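Local coordinates for protein amine oxidase (PDB 3PGB) that probably oxidises primary amines with a topaquinone cofactor and a copper ion, and also binds calcium, at residues A[649-654]-A[687-692]; A[376-381]-A[539-544]; A[645-650]-A[676-681]. One frame throughout, in Å; residues are numbered along the deposited sequence.

In the fold
All three contacts lie on the same side of the chain's centre, within the beta-rich enzyme domain. Contacts 1 and 2 bind one calcium ion, from strand 686-698 and from the end of strand 532-542 and the residue after it, and a backbone hydrogen bond between V690 and A540 joins them. Contact 3 serves the second calcium and shares T649 and R650 with contact 1, through strand 646-650. Contact 2 is buried throughout, and its strand pairing carries an internal salt bridge and a methyl-on-ring contact. Contacts 1 and 3 are only partly buried. Contact 1 is still strand pairing, whereas in contact 3 a loop meets a strand with no direct hydrogen bond, relying on aromatic packing, water and metal.

Contact 1: residues A[649-654]-A[687-692]; sequences TRQHDF and DLVVWL. With CA (calcium ion), chain F.
T649 and V689 form an antiparallel hydrogen-bonded pair where strand 646-650 ends beside strand 686-698. T649 N reaches V689 O at 3.1 Å, and in return V689 N gives a shorter bond to T649 O, 2.7 Å. One step on, R650 and L688 make the non-hydrogen-bonded pair, their CA atoms 4.3 Å apart and their side chains diverging. Just past the strand end a single further backbone bond follows, Q651 N to D687 O at 2.8 Å.

T649 and V689 turn their side chains to the same face, and W691 joins them there. The indole N-H of W691 points in its ring plane at T649 OG1, with NE1 to OG1 at 2.8 Å, and the two side chains cross at about a right angle. With chi1 at 65°, T649 holds OG1 between its backbone N and carbonyl carbon, turned to the indole edge. Q651 runs beside D687 in the same direction; its CB lies 3.4 Å from D687 OD1, while its CG packs on V689 CG2. A bend at chi2 (-80°) keeps the Q651 amide beside the D687 carboxylate, planes 28° apart, and lets NE2 donate to D653 OD1, which it meets from above the carboxylate plane.

D687 OD1 binds the calcium ion at 2.3 Å and L688 O binds it at 2.4 Å, so consecutive residues of the chain offer a carboxylate and a carbonyl. A water that accepts from L688 N is a further ligand, and D541, F542 and D543 complete the shell. D687 OD2 pairs with K114. One carboxylate thus serves metal and lysine together, which would probably offset the crowding of acidic groups, while the backbone pairing is likely to set the position of the L688 carbonyl.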
loop_
_atom_site.group_PDB
_atom_site.type_symbol
_atom_site.label_atom_id
_atom_site.label_comp_id
_atom_site.label_asym_id
_atom_site.label_seq_id
_atom_site.Cartn_x
_atom_site.Cartn_y
_atom_site.Cartn_z
ATOM N N THR A 649 16.608 15.749 -11.944
ATOM C CA THR A 649 17.267 16.887 -12.576
ATOM C C THR A 649 18.188 17.549 -11.575
ATOM O O THR A 649 18.029 17.386 -10.359
ATOM C CB THR A 649 16.266 17.961 -13.037
ATOM O OG1 THR A 649 15.618 18.532 -11.892
ATOM C CG2 THR A 649 15.227 17.377 -13.982
ATOM N N ARG A 650 19.139 18.316 -12.092
ATOM C CA ARG A 650 20.037 19.069 -11.235
ATOM C C ARG A 650 19.292 20.272 -10.690
ATOM O O ARG A 650 18.524 20.912 -11.417
ATOM C CB ARG A 650 21.282 19.517 -11.988
ATOM C CG ARG A 650 22.264 20.209 -11.086
ATOM C CD ARG A 650 23.595 20.389 -11.737
ATOM N NE ARG A 650 24.575 20.875 -10.780
ATOM C CZ ARG A 650 25.815 21.240 -11.096
ATOM N NH1 ARG A 650 26.240 21.175 -12.361
ATOM N NH2 ARG A 650 26.640 21.666 -10.137
ATOM N N GLN A 651 19.522 20.573 -9.414
ATOM C CA GLN A 651 18.833 21.673 -8.749
ATOM C C GLN A 651 19.283 23.020 -9.318
ATOM O O GLN A 651 20.470 23.248 -9.560
ATOM C CB GLN A 651 19.083 21.634 -7.233
ATOM C CG GLN A 651 18.107 22.477 -6.388
ATOM C CD GLN A 651 18.428 23.972 -6.364
ATOM O OE1 GLN A 651 19.567 24.387 -6.591
ATOM N NE2 GLN A 651 17.413 24.784 -6.084
ATOM N N HIS A 652 18.313 23.896 -9.539
ATOM C CA HIS A 652 18.571 25.280 -9.872
ATOM C C HIS A 652 17.528 26.123 -9.179
ATOM O O HIS A 652 16.393 25.690 -8.997
ATOM C CB HIS A 652 18.489 25.501 -11.379
ATOM C CG HIS A 652 19.545 24.776 -12.149
ATOM N ND1 HIS A 652 20.892 24.985 -11.939
ATOM C CD2 HIS A 652 19.454 23.842 -13.122
ATOM C CE1 HIS A 652 21.583 24.209 -12.754
ATOM N NE2 HIS A 652 20.734 23.504 -13.481
ATOM N N ASP A 653 17.908 27.335 -8.795
ATOM C CA ASP A 653 16.953 28.255 -8.198
ATOM C C ASP A 653 15.992 28.796 -9.249
ATOM O O ASP A 653 14.892 29.217 -8.912
ATOM C CB ASP A 653 17.677 29.369 -7.442
ATOM C CG ASP A 653 18.396 28.845 -6.212
ATOM O OD1 ASP A 653 17.889 27.881 -5.601
ATOM O OD2 ASP A 653 19.461 29.381 -5.849
ATOM N N PHE A 654 16.400 28.751 -10.516
ATOM C CA PHE A 654 15.521 29.115 -11.632
ATOM C C PHE A 654 14.619 27.958 -12.119
ATOM O O PHE A 654 13.920 28.099 -13.128
ATOM C CB PHE A 654 16.327 29.721 -12.799
ATOM C CG PHE A 654 17.499 28.888 -13.250
ATOM C CD1 PHE A 654 17.326 27.862 -14.164
ATOM C CD2 PHE A 654 18.783 29.165 -12.787
ATOM C CE1 PHE A 654 18.406 27.103 -14.588
ATOM C CE2 PHE A 654 19.875 28.409 -13.200
ATOM C CZ PHE A 654 19.690 27.377 -14.110
ATOM N N ASP A 687 23.969 18.632 -6.693
ATOM C CA ASP A 687 22.672 18.846 -6.055
ATOM C C ASP A 687 21.570 18.415 -7.013
ATOM O O ASP A 687 21.358 19.034 -8.050
ATOM C CB ASP A 687 22.507 20.319 -5.650
ATOM C CG ASP A 687 21.266 20.571 -4.786
ATOM O OD1 ASP A 687 20.355 19.709 -4.753
ATOM O OD2 ASP A 687 21.207 21.637 -4.132
ATOM N N LEU A 688 20.860 17.352 -6.659
ATOM C CA LEU A 688 19.795 16.833 -7.516
ATOM C C LEU A 688 18.426 17.022 -6.875
ATOM O O LEU A 688 18.312 17.208 -5.658
ATOM C CB LEU A 688 20.046 15.357 -7.872
ATOM C CG LEU A 688 20.429 14.380 -6.758
ATOM C CD1 LEU A 688 19.233 14.089 -5.859
ATOM C CD2 LEU A 688 21.003 13.083 -7.344
ATOM N N VAL A 689 17.397 17.003 -7.715
ATOM C CA VAL A 689 16.013 17.024 -7.270
ATOM C C VAL A 689 15.327 15.809 -7.869
ATOM O O VAL A 689 15.419 15.571 -9.075
ATOM C CB VAL A 689 15.287 18.290 -7.752
ATOM C CG1 VAL A 689 13.840 18.291 -7.277
ATOM C CG2 VAL A 689 16.002 19.518 -7.271
ATOM N N VAL A 690 14.657 15.028 -7.029
ATOM C CA VAL A 690 13.874 13.900 -7.499
ATOM C C VAL A 690 12.422 14.346 -7.621
ATOM O O VAL A 690 11.821 14.787 -6.650
ATOM C CB VAL A 690 13.995 12.708 -6.551
ATOM C CG1 VAL A 690 13.217 11.511 -7.094
ATOM C CG2 VAL A 690 15.458 12.355 -6.348
ATOM N N TRP A 691 11.886 14.254 -8.836
ATOM C CA TRP A 691 10.497 14.590 -9.124
ATOM C C TRP A 691 9.692 13.290 -9.227
ATOM O O TRP A 691 9.956 12.468 -10.099
ATOM C CB TRP A 691 10.401 15.375 -10.440
ATOM C CG TRP A 691 11.304 16.567 -10.515
ATOM C CD1 TRP A 691 12.598 16.589 -10.943
ATOM C CD2 TRP A 691 10.983 17.915 -10.159
ATOM N NE1 TRP A 691 13.105 17.864 -10.872
ATOM C CE2 TRP A 691 12.131 18.697 -10.393
ATOM C CE3 TRP A 691 9.835 18.538 -9.663
ATOM C CZ2 TRP A 691 12.166 20.070 -10.149
ATOM C CZ3 TRP A 691 9.871 19.903 -9.423
ATOM C CH2 TRP A 691 11.027 20.654 -9.669
ATOM N N LEU A 692 8.717 13.112 -8.339
ATOM C CA LEU A 692 7.968 11.853 -8.237
ATOM C C LEU A 692 6.511 12.033 -8.608
ATOM O O LEU A 692 5.878 13.001 -8.179
ATOM C CB LEU A 692 8.017 11.321 -6.805
ATOM C CG LEU A 692 9.390 11.004 -6.238
ATOM C CD1 LEU A 692 9.256 10.713 -4.759
ATOM C CD2 LEU A 692 10.031 9.836 -6.991
HETATM CA CA CA F . 19.181 18.053 -3.579
HETATM O O HOH W 1 20.968 16.282 -3.759
#

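Contact 2: residues A[376-381]-A[539-544]. With CA (calcium ion), chain F.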
loop_
_atom_site.group_PDB
_atom_site.type_symbol
_atom_site.label_atom_id
_atom_site.label_comp_id
_atom_site.label_asym_id
_atom_site.label_seq_id
_atom_site.Cartn_x
_atom_site.Cartn_y
_atom_site.Cartn_z
ATOM N N VAL A 376 17.526 15.844 5.481
ATOM C CA VAL A 376 17.396 14.831 4.428
ATOM C C VAL A 376 16.672 15.390 3.200
ATOM O O VAL A 376 16.943 14.962 2.086
ATOM C CB VAL A 376 16.702 13.541 4.931
ATOM C CG1 VAL A 376 17.022 13.301 6.403
ATOM C CG2 VAL A 376 15.210 13.594 4.696
ATOM N N LEU A 377 15.765 16.343 3.409
ATOM C CA LEU A 377 15.048 17.007 2.319
ATOM C C LEU A 377 14.940 18.508 2.581
ATOM O O LEU A 377 14.404 18.931 3.607
ATOM C CB LEU A 377 13.643 16.418 2.177
ATOM C CG LEU A 377 13.505 14.974 1.668
ATOM C CD1 LEU A 377 12.420 14.223 2.423
ATOM C CD2 LEU A 377 13.231 14.947 0.171
ATOM N N TYR A 378 15.462 19.313 1.659
ATOM C CA TYR A 378 15.293 20.764 1.733
ATOM C C TYR A 378 13.836 21.139 1.481
ATOM O O TYR A 378 13.322 22.072 2.089
ATOM C CB TYR A 378 16.208 21.491 0.727
ATOM C CG TYR A 378 15.916 22.976 0.615
ATOM C CD1 TYR A 378 16.372 23.872 1.577
ATOM C CD2 TYR A 378 15.161 23.478 -0.437
ATOM C CE1 TYR A 378 16.097 25.227 1.487
ATOM C CE2 TYR A 378 14.876 24.833 -0.534
ATOM C CZ TYR A 378 15.345 25.701 0.432
ATOM O OH TYR A 378 15.059 27.044 0.334
ATOM N N GLU A 379 13.185 20.407 0.580
ATOM C CA GLU A 379 11.835 20.729 0.134
ATOM C C GLU A 379 11.094 19.473 -0.338
ATOM O O GLU A 379 11.660 18.647 -1.056
ATOM C CB GLU A 379 11.890 21.759 -1.002
ATOM C CG GLU A 379 10.509 22.207 -1.504
ATOM C CD GLU A 379 10.570 23.107 -2.732
ATOM O OE1 GLU A 379 9.505 23.638 -3.113
ATOM O OE2 GLU A 379 11.667 23.280 -3.324
ATOM N N LEU A 380 9.839 19.340 0.093
ATOM C CA LEU A 380 8.933 18.272 -0.341
ATOM C C LEU A 380 7.547 18.888 -0.520
ATOM O O LEU A 380 7.032 19.518 0.394
ATOM C CB LEU A 380 8.888 17.153 0.704
ATOM C CG LEU A 380 8.066 15.882 0.437
ATOM C CD1 LEU A 380 8.466 15.185 -0.854
ATOM C CD2 LEU A 380 8.207 14.910 1.616
ATOM N N GLY A 381 6.943 18.735 -1.689
ATOM C CA GLY A 381 5.636 19.357 -1.907
ATOM C C GLY A 381 4.963 19.050 -3.223
ATOM O O GLY A 381 5.622 18.777 -4.220
ATOM N N LYS A 539 7.763 17.347 -5.730
ATOM C CA LYS A 539 9.183 17.697 -5.713
ATOM C C LYS A 539 9.827 17.197 -4.420
ATOM O O LYS A 539 9.388 17.554 -3.326
ATOM C CB LYS A 539 9.352 19.207 -5.832
ATOM C CG LYS A 539 10.801 19.674 -5.958
ATOM C CD LYS A 539 10.880 21.185 -5.966
ATOM C CE LYS A 539 12.295 21.676 -6.155
ATOM N NZ LYS A 539 12.367 23.173 -6.165
ATOM N N ALA A 540 10.859 16.366 -4.556
ATOM C CA ALA A 540 11.600 15.830 -3.420
ATOM C C ALA A 540 13.073 16.234 -3.532
ATOM O O ALA A 540 13.866 15.552 -4.174
ATOM C CB ALA A 540 11.456 14.314 -3.365
ATOM N N ASP A 541 13.429 17.355 -2.912
ATOM C CA ASP A 541 14.798 17.857 -2.961
ATOM C C ASP A 541 15.632 17.235 -1.848
ATOM O O ASP A 541 15.953 17.898 -0.858
ATOM C CB ASP A 541 14.811 19.390 -2.855
ATOM C CG ASP A 541 16.191 19.988 -3.088
ATOM O OD1 ASP A 541 17.140 19.245 -3.411
ATOM O OD2 ASP A 541 16.331 21.217 -2.936
ATOM N N PHE A 542 15.989 15.965 -2.015
ATOM C CA PHE A 542 16.859 15.291 -1.051
ATOM C C PHE A 542 18.232 15.944 -1.047
ATOM O O PHE A 542 18.824 16.124 -2.108
ATOM C CB PHE A 542 17.045 13.811 -1.405
ATOM C CG PHE A 542 15.792 13.003 -1.320
ATOM C CD1 PHE A 542 15.429 12.389 -0.135
ATOM C CD2 PHE A 542 14.981 12.853 -2.424
ATOM C CE1 PHE A 542 14.275 11.650 -0.055
ATOM C CE2 PHE A 542 13.834 12.118 -2.353
ATOM C CZ PHE A 542 13.475 11.516 -1.164
ATOM N N ASP A 543 18.734 16.298 0.132
ATOM C CA ASP A 543 20.124 16.722 0.293
ATOM C C ASP A 543 20.778 15.794 1.306
ATOM O O ASP A 543 21.030 16.179 2.454
ATOM C CB ASP A 543 20.207 18.176 0.769
ATOM C CG ASP A 543 19.803 19.179 -0.304
ATOM O OD1 ASP A 543 19.676 18.812 -1.496
ATOM O OD2 ASP A 543 19.622 20.359 0.051
ATOM N N ILE A 544 21.062 14.567 0.878
ATOM C CA ILE A 544 21.515 13.532 1.805
ATOM C C ILE A 544 22.922 13.849 2.312
ATOM O O ILE A 544 23.892 13.824 1.549
ATOM C CB ILE A 544 21.487 12.115 1.169
ATOM C CG1 ILE A 544 20.093 11.785 0.612
ATOM C CG2 ILE A 544 21.903 11.064 2.190
ATOM C CD1 ILE A 544 18.965 11.927 1.610
HETATM CA CA CA F . 19.181 18.053 -3.579
HETATM O O HOH W 1 20.968 16.282 -3.759
#
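The ring of F542 carries the CD2 methyl of L377 on one face, almost exactly over its centre: a CH-pi contact with CD2 3.4 Å from the centroid and 10° off the normal. The two side chains run alongside each other, and A540 CB and L380 CD1 continue this apolar face. The Y378 ring plane stands 70° from the D541 carboxylate, whose OD2 comes 3.6 Å from Y378 CD2.

On the face of E379 and K539, a fully extended lysine brings NZ to E379 OE2 at 2.9 Å, on the syn side but out of the carboxylate plane. NZ also reaches P656 O, so this buried charge has two partners. The backbones run antiparallel; K539 N to G381 O is 3.0 Å, and Y378 N reaches D541 O at 2.9 Å. D541 centres an inverse gamma turn, and the chain then presents D541 OD1, F542 O and D543 OD1 to calcium, with D687 and L688 completing the protein ligands.

Strand 363-371 flanks segment 376-381, strand 686-698 flanks segment 539-544, and helix 114-122 packs on Y378 and pairs its K114 with D541 and D543.

Contact 3: residues A[645-650]-A[676-681]; sequences DVQVTR and TFFNGE. With CA (calcium ion), chain E.
This contact is a calcium site built by a loop packed on the face of strand 646-650 that carries Q647 and T649, in the enzyme domain of a copper amine oxidase. The loop, 676-681, leaves a short 3-10 segment at F677 and wraps around the ion. F677 O binds it at 2.3 Å and E681 OE1 at 2.4 Å; N679 and two waters are further ligands, and E584 completes the shell from outside the two segments.

No direct hydrogen bond joins strand and loop; most of the contact is aliphatic groups on aromatic rings. T649 CG2 sits over one face of the F678 ring, 3.4 Å from CZ, the two side chains crossing at about a right angle. The same methyl lies near the plane of the F677 ring, at its edge, and is 3.9 Å from F677 CB. T649 thus fills the angle between two consecutive aromatics. Q647 CB approaches the edge of the F678 ring, and V648 O comes 3.6 Å from F678 CE1.

At the other end, R650 and E681 cross at roughly a right angle, guanidinium and carboxylate planes 40° apart. R650 NH1 stays 4.3 Å from E681 OE2, beyond salt-bridge distance, although the opposite charges may still attract weakly. With CG anti to the backbone N (chi1 -176°), the extended R650 chain carries CD to 3.9 Å from E681 OE2. E681 OE1, already on the metal, also accepts from H652 NE2, a second bond that would help fix the rotation of the carboxylate.

A water links strand and ion: it sits on the calcium and donates to R650 O at 2.8 Å, placing R650 O in the second shell of the ion.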
loop_
_atom_site.group_PDB
_atom_site.type_symbol
_atom_site.label_atom_id
_atom_site.label_comp_id
_atom_site.label_asym_id
_atom_site.label_seq_id
_atom_site.Cartn_x
_atom_site.Cartn_y
_atom_site.Cartn_z
ATOM N N ASP A 645 7.537 7.942 -14.100
ATOM C CA ASP A 645 7.292 7.775 -12.663
ATOM C C ASP A 645 8.295 8.564 -11.832
ATOM O O ASP A 645 7.942 9.165 -10.828
ATOM C CB ASP A 645 7.398 6.304 -12.242
ATOM C CG ASP A 645 6.487 5.387 -13.034
ATOM O OD1 ASP A 645 6.868 4.208 -13.224
ATOM O OD2 ASP A 645 5.406 5.834 -13.463
ATOM N N VAL A 646 9.558 8.520 -12.239
ATOM C CA VAL A 646 10.652 9.107 -11.469
ATOM C C VAL A 646 11.555 9.858 -12.427
ATOM O O VAL A 646 11.956 9.327 -13.451
ATOM C CB VAL A 646 11.450 8.020 -10.705
ATOM C CG1 VAL A 646 12.761 8.572 -10.157
ATOM C CG2 VAL A 646 10.601 7.432 -9.583
ATOM N N GLN A 647 11.846 11.105 -12.088
ATOM C CA GLN A 647 12.584 11.998 -12.959
ATOM C C GLN A 647 13.549 12.814 -12.104
ATOM O O GLN A 647 13.154 13.414 -11.108
ATOM C CB GLN A 647 11.605 12.893 -13.739
ATOM C CG GLN A 647 10.693 12.098 -14.683
ATOM C CD GLN A 647 9.632 12.936 -15.361
ATOM O OE1 GLN A 647 9.813 13.377 -16.492
ATOM N NE2 GLN A 647 8.508 13.151 -14.680
ATOM N N VAL A 648 14.820 12.807 -12.478
ATOM C CA VAL A 648 15.843 13.470 -11.689
ATOM C C VAL A 648 16.522 14.553 -12.519
ATOM O O VAL A 648 16.931 14.311 -13.655
ATOM C CB VAL A 648 16.887 12.468 -11.166
ATOM C CG1 VAL A 648 17.810 13.146 -10.187
ATOM C CG2 VAL A 648 16.191 11.279 -10.505
ATOM N N THR A 649 16.608 15.749 -11.944
ATOM C CA THR A 649 17.267 16.887 -12.576
ATOM C C THR A 649 18.188 17.549 -11.575
ATOM O O THR A 649 18.029 17.386 -10.359
ATOM C CB THR A 649 16.266 17.961 -13.037
ATOM O OG1 THR A 649 15.618 18.532 -11.892
ATOM C CG2 THR A 649 15.227 17.377 -13.982
ATOM N N ARG A 650 19.139 18.316 -12.092
ATOM C CA ARG A 650 20.037 19.069 -11.235
ATOM C C ARG A 650 19.292 20.272 -10.690
ATOM O O ARG A 650 18.524 20.912 -11.417
ATOM C CB ARG A 650 21.282 19.517 -11.988
ATOM C CG ARG A 650 22.264 20.209 -11.086
ATOM C CD ARG A 650 23.595 20.389 -11.737
ATOM N NE ARG A 650 24.575 20.875 -10.780
ATOM C CZ ARG A 650 25.815 21.240 -11.096
ATOM N NH1 ARG A 650 26.240 21.175 -12.361
ATOM N NH2 ARG A 650 26.640 21.666 -10.137
ATOM N N THR A 676 12.329 21.000 -20.781
ATOM C CA THR A 676 13.510 21.839 -20.968
ATOM C C THR A 676 14.472 21.780 -19.779
ATOM O O THR A 676 15.582 22.289 -19.858
ATOM C CB THR A 676 13.105 23.316 -21.237
ATOM O OG1 THR A 676 12.545 23.892 -20.052
ATOM C CG2 THR A 676 12.075 23.408 -22.376
ATOM N N PHE A 677 14.045 21.154 -18.682
ATOM C CA PHE A 677 14.921 20.917 -17.525
ATOM C C PHE A 677 16.056 19.956 -17.873
ATOM O O PHE A 677 17.089 19.955 -17.204
ATOM C CB PHE A 677 14.136 20.311 -16.350
ATOM C CG PHE A 677 13.259 21.286 -15.598
ATOM C CD1 PHE A 677 12.761 22.450 -16.196
ATOM C CD2 PHE A 677 12.892 21.002 -14.282
ATOM C CE1 PHE A 677 11.937 23.319 -15.481
ATOM C CE2 PHE A 677 12.072 21.859 -13.565
ATOM C CZ PHE A 677 11.592 23.025 -14.167
ATOM N N PHE A 678 15.846 19.132 -18.900
ATOM C CA PHE A 678 16.784 18.065 -19.259
ATOM C C PHE A 678 17.706 18.498 -20.399
ATOM O O PHE A 678 17.355 18.406 -21.583
ATOM C CB PHE A 678 16.009 16.786 -19.594
ATOM C CG PHE A 678 15.138 16.322 -18.466
ATOM C CD1 PHE A 678 15.621 15.419 -17.522
ATOM C CD2 PHE A 678 13.863 16.842 -18.304
ATOM C CE1 PHE A 678 14.828 15.021 -16.451
ATOM C CE2 PHE A 678 13.070 16.450 -17.243
ATOM C CZ PHE A 678 13.551 15.535 -16.312
ATOM N N ASN A 679 18.883 18.985 -20.001
ATOM C CA ASN A 679 19.905 19.497 -20.909
ATOM C C ASN A 679 21.271 18.917 -20.548
ATOM O O ASN A 679 22.264 19.640 -20.443
ATOM C CB ASN A 679 19.936 21.038 -20.873
ATOM C CG ASN A 679 20.231 21.590 -19.487
ATOM O OD1 ASN A 679 19.969 20.930 -18.478
ATOM N ND2 ASN A 679 20.776 22.801 -19.430
ATOM N N GLY A 680 21.299 17.604 -20.332
ATOM C CA GLY A 680 22.549 16.846 -20.204
ATOM C C GLY A 680 23.478 17.180 -19.048
ATOM O O GLY A 680 24.657 16.835 -19.096
ATOM N N GLU A 681 22.960 17.831 -18.010
ATOM C CA GLU A 681 23.768 18.176 -16.844
ATOM C C GLU A 681 24.115 16.941 -16.021
ATOM O O GLU A 681 23.347 15.975 -15.973
ATOM C CB GLU A 681 23.044 19.183 -15.952
ATOM C CG GLU A 681 22.844 20.546 -16.574
ATOM C CD GLU A 681 22.280 21.546 -15.591
ATOM O OE1 GLU A 681 21.051 21.523 -15.355
ATOM O OE2 GLU A 681 23.063 22.362 -15.059
HETATM CA CA CA E . 19.115 20.600 -16.317
HETATM O O HOH W 2 17.995 21.071 -14.208
HETATM O O HOH W 3 18.403 22.832 -16.655
#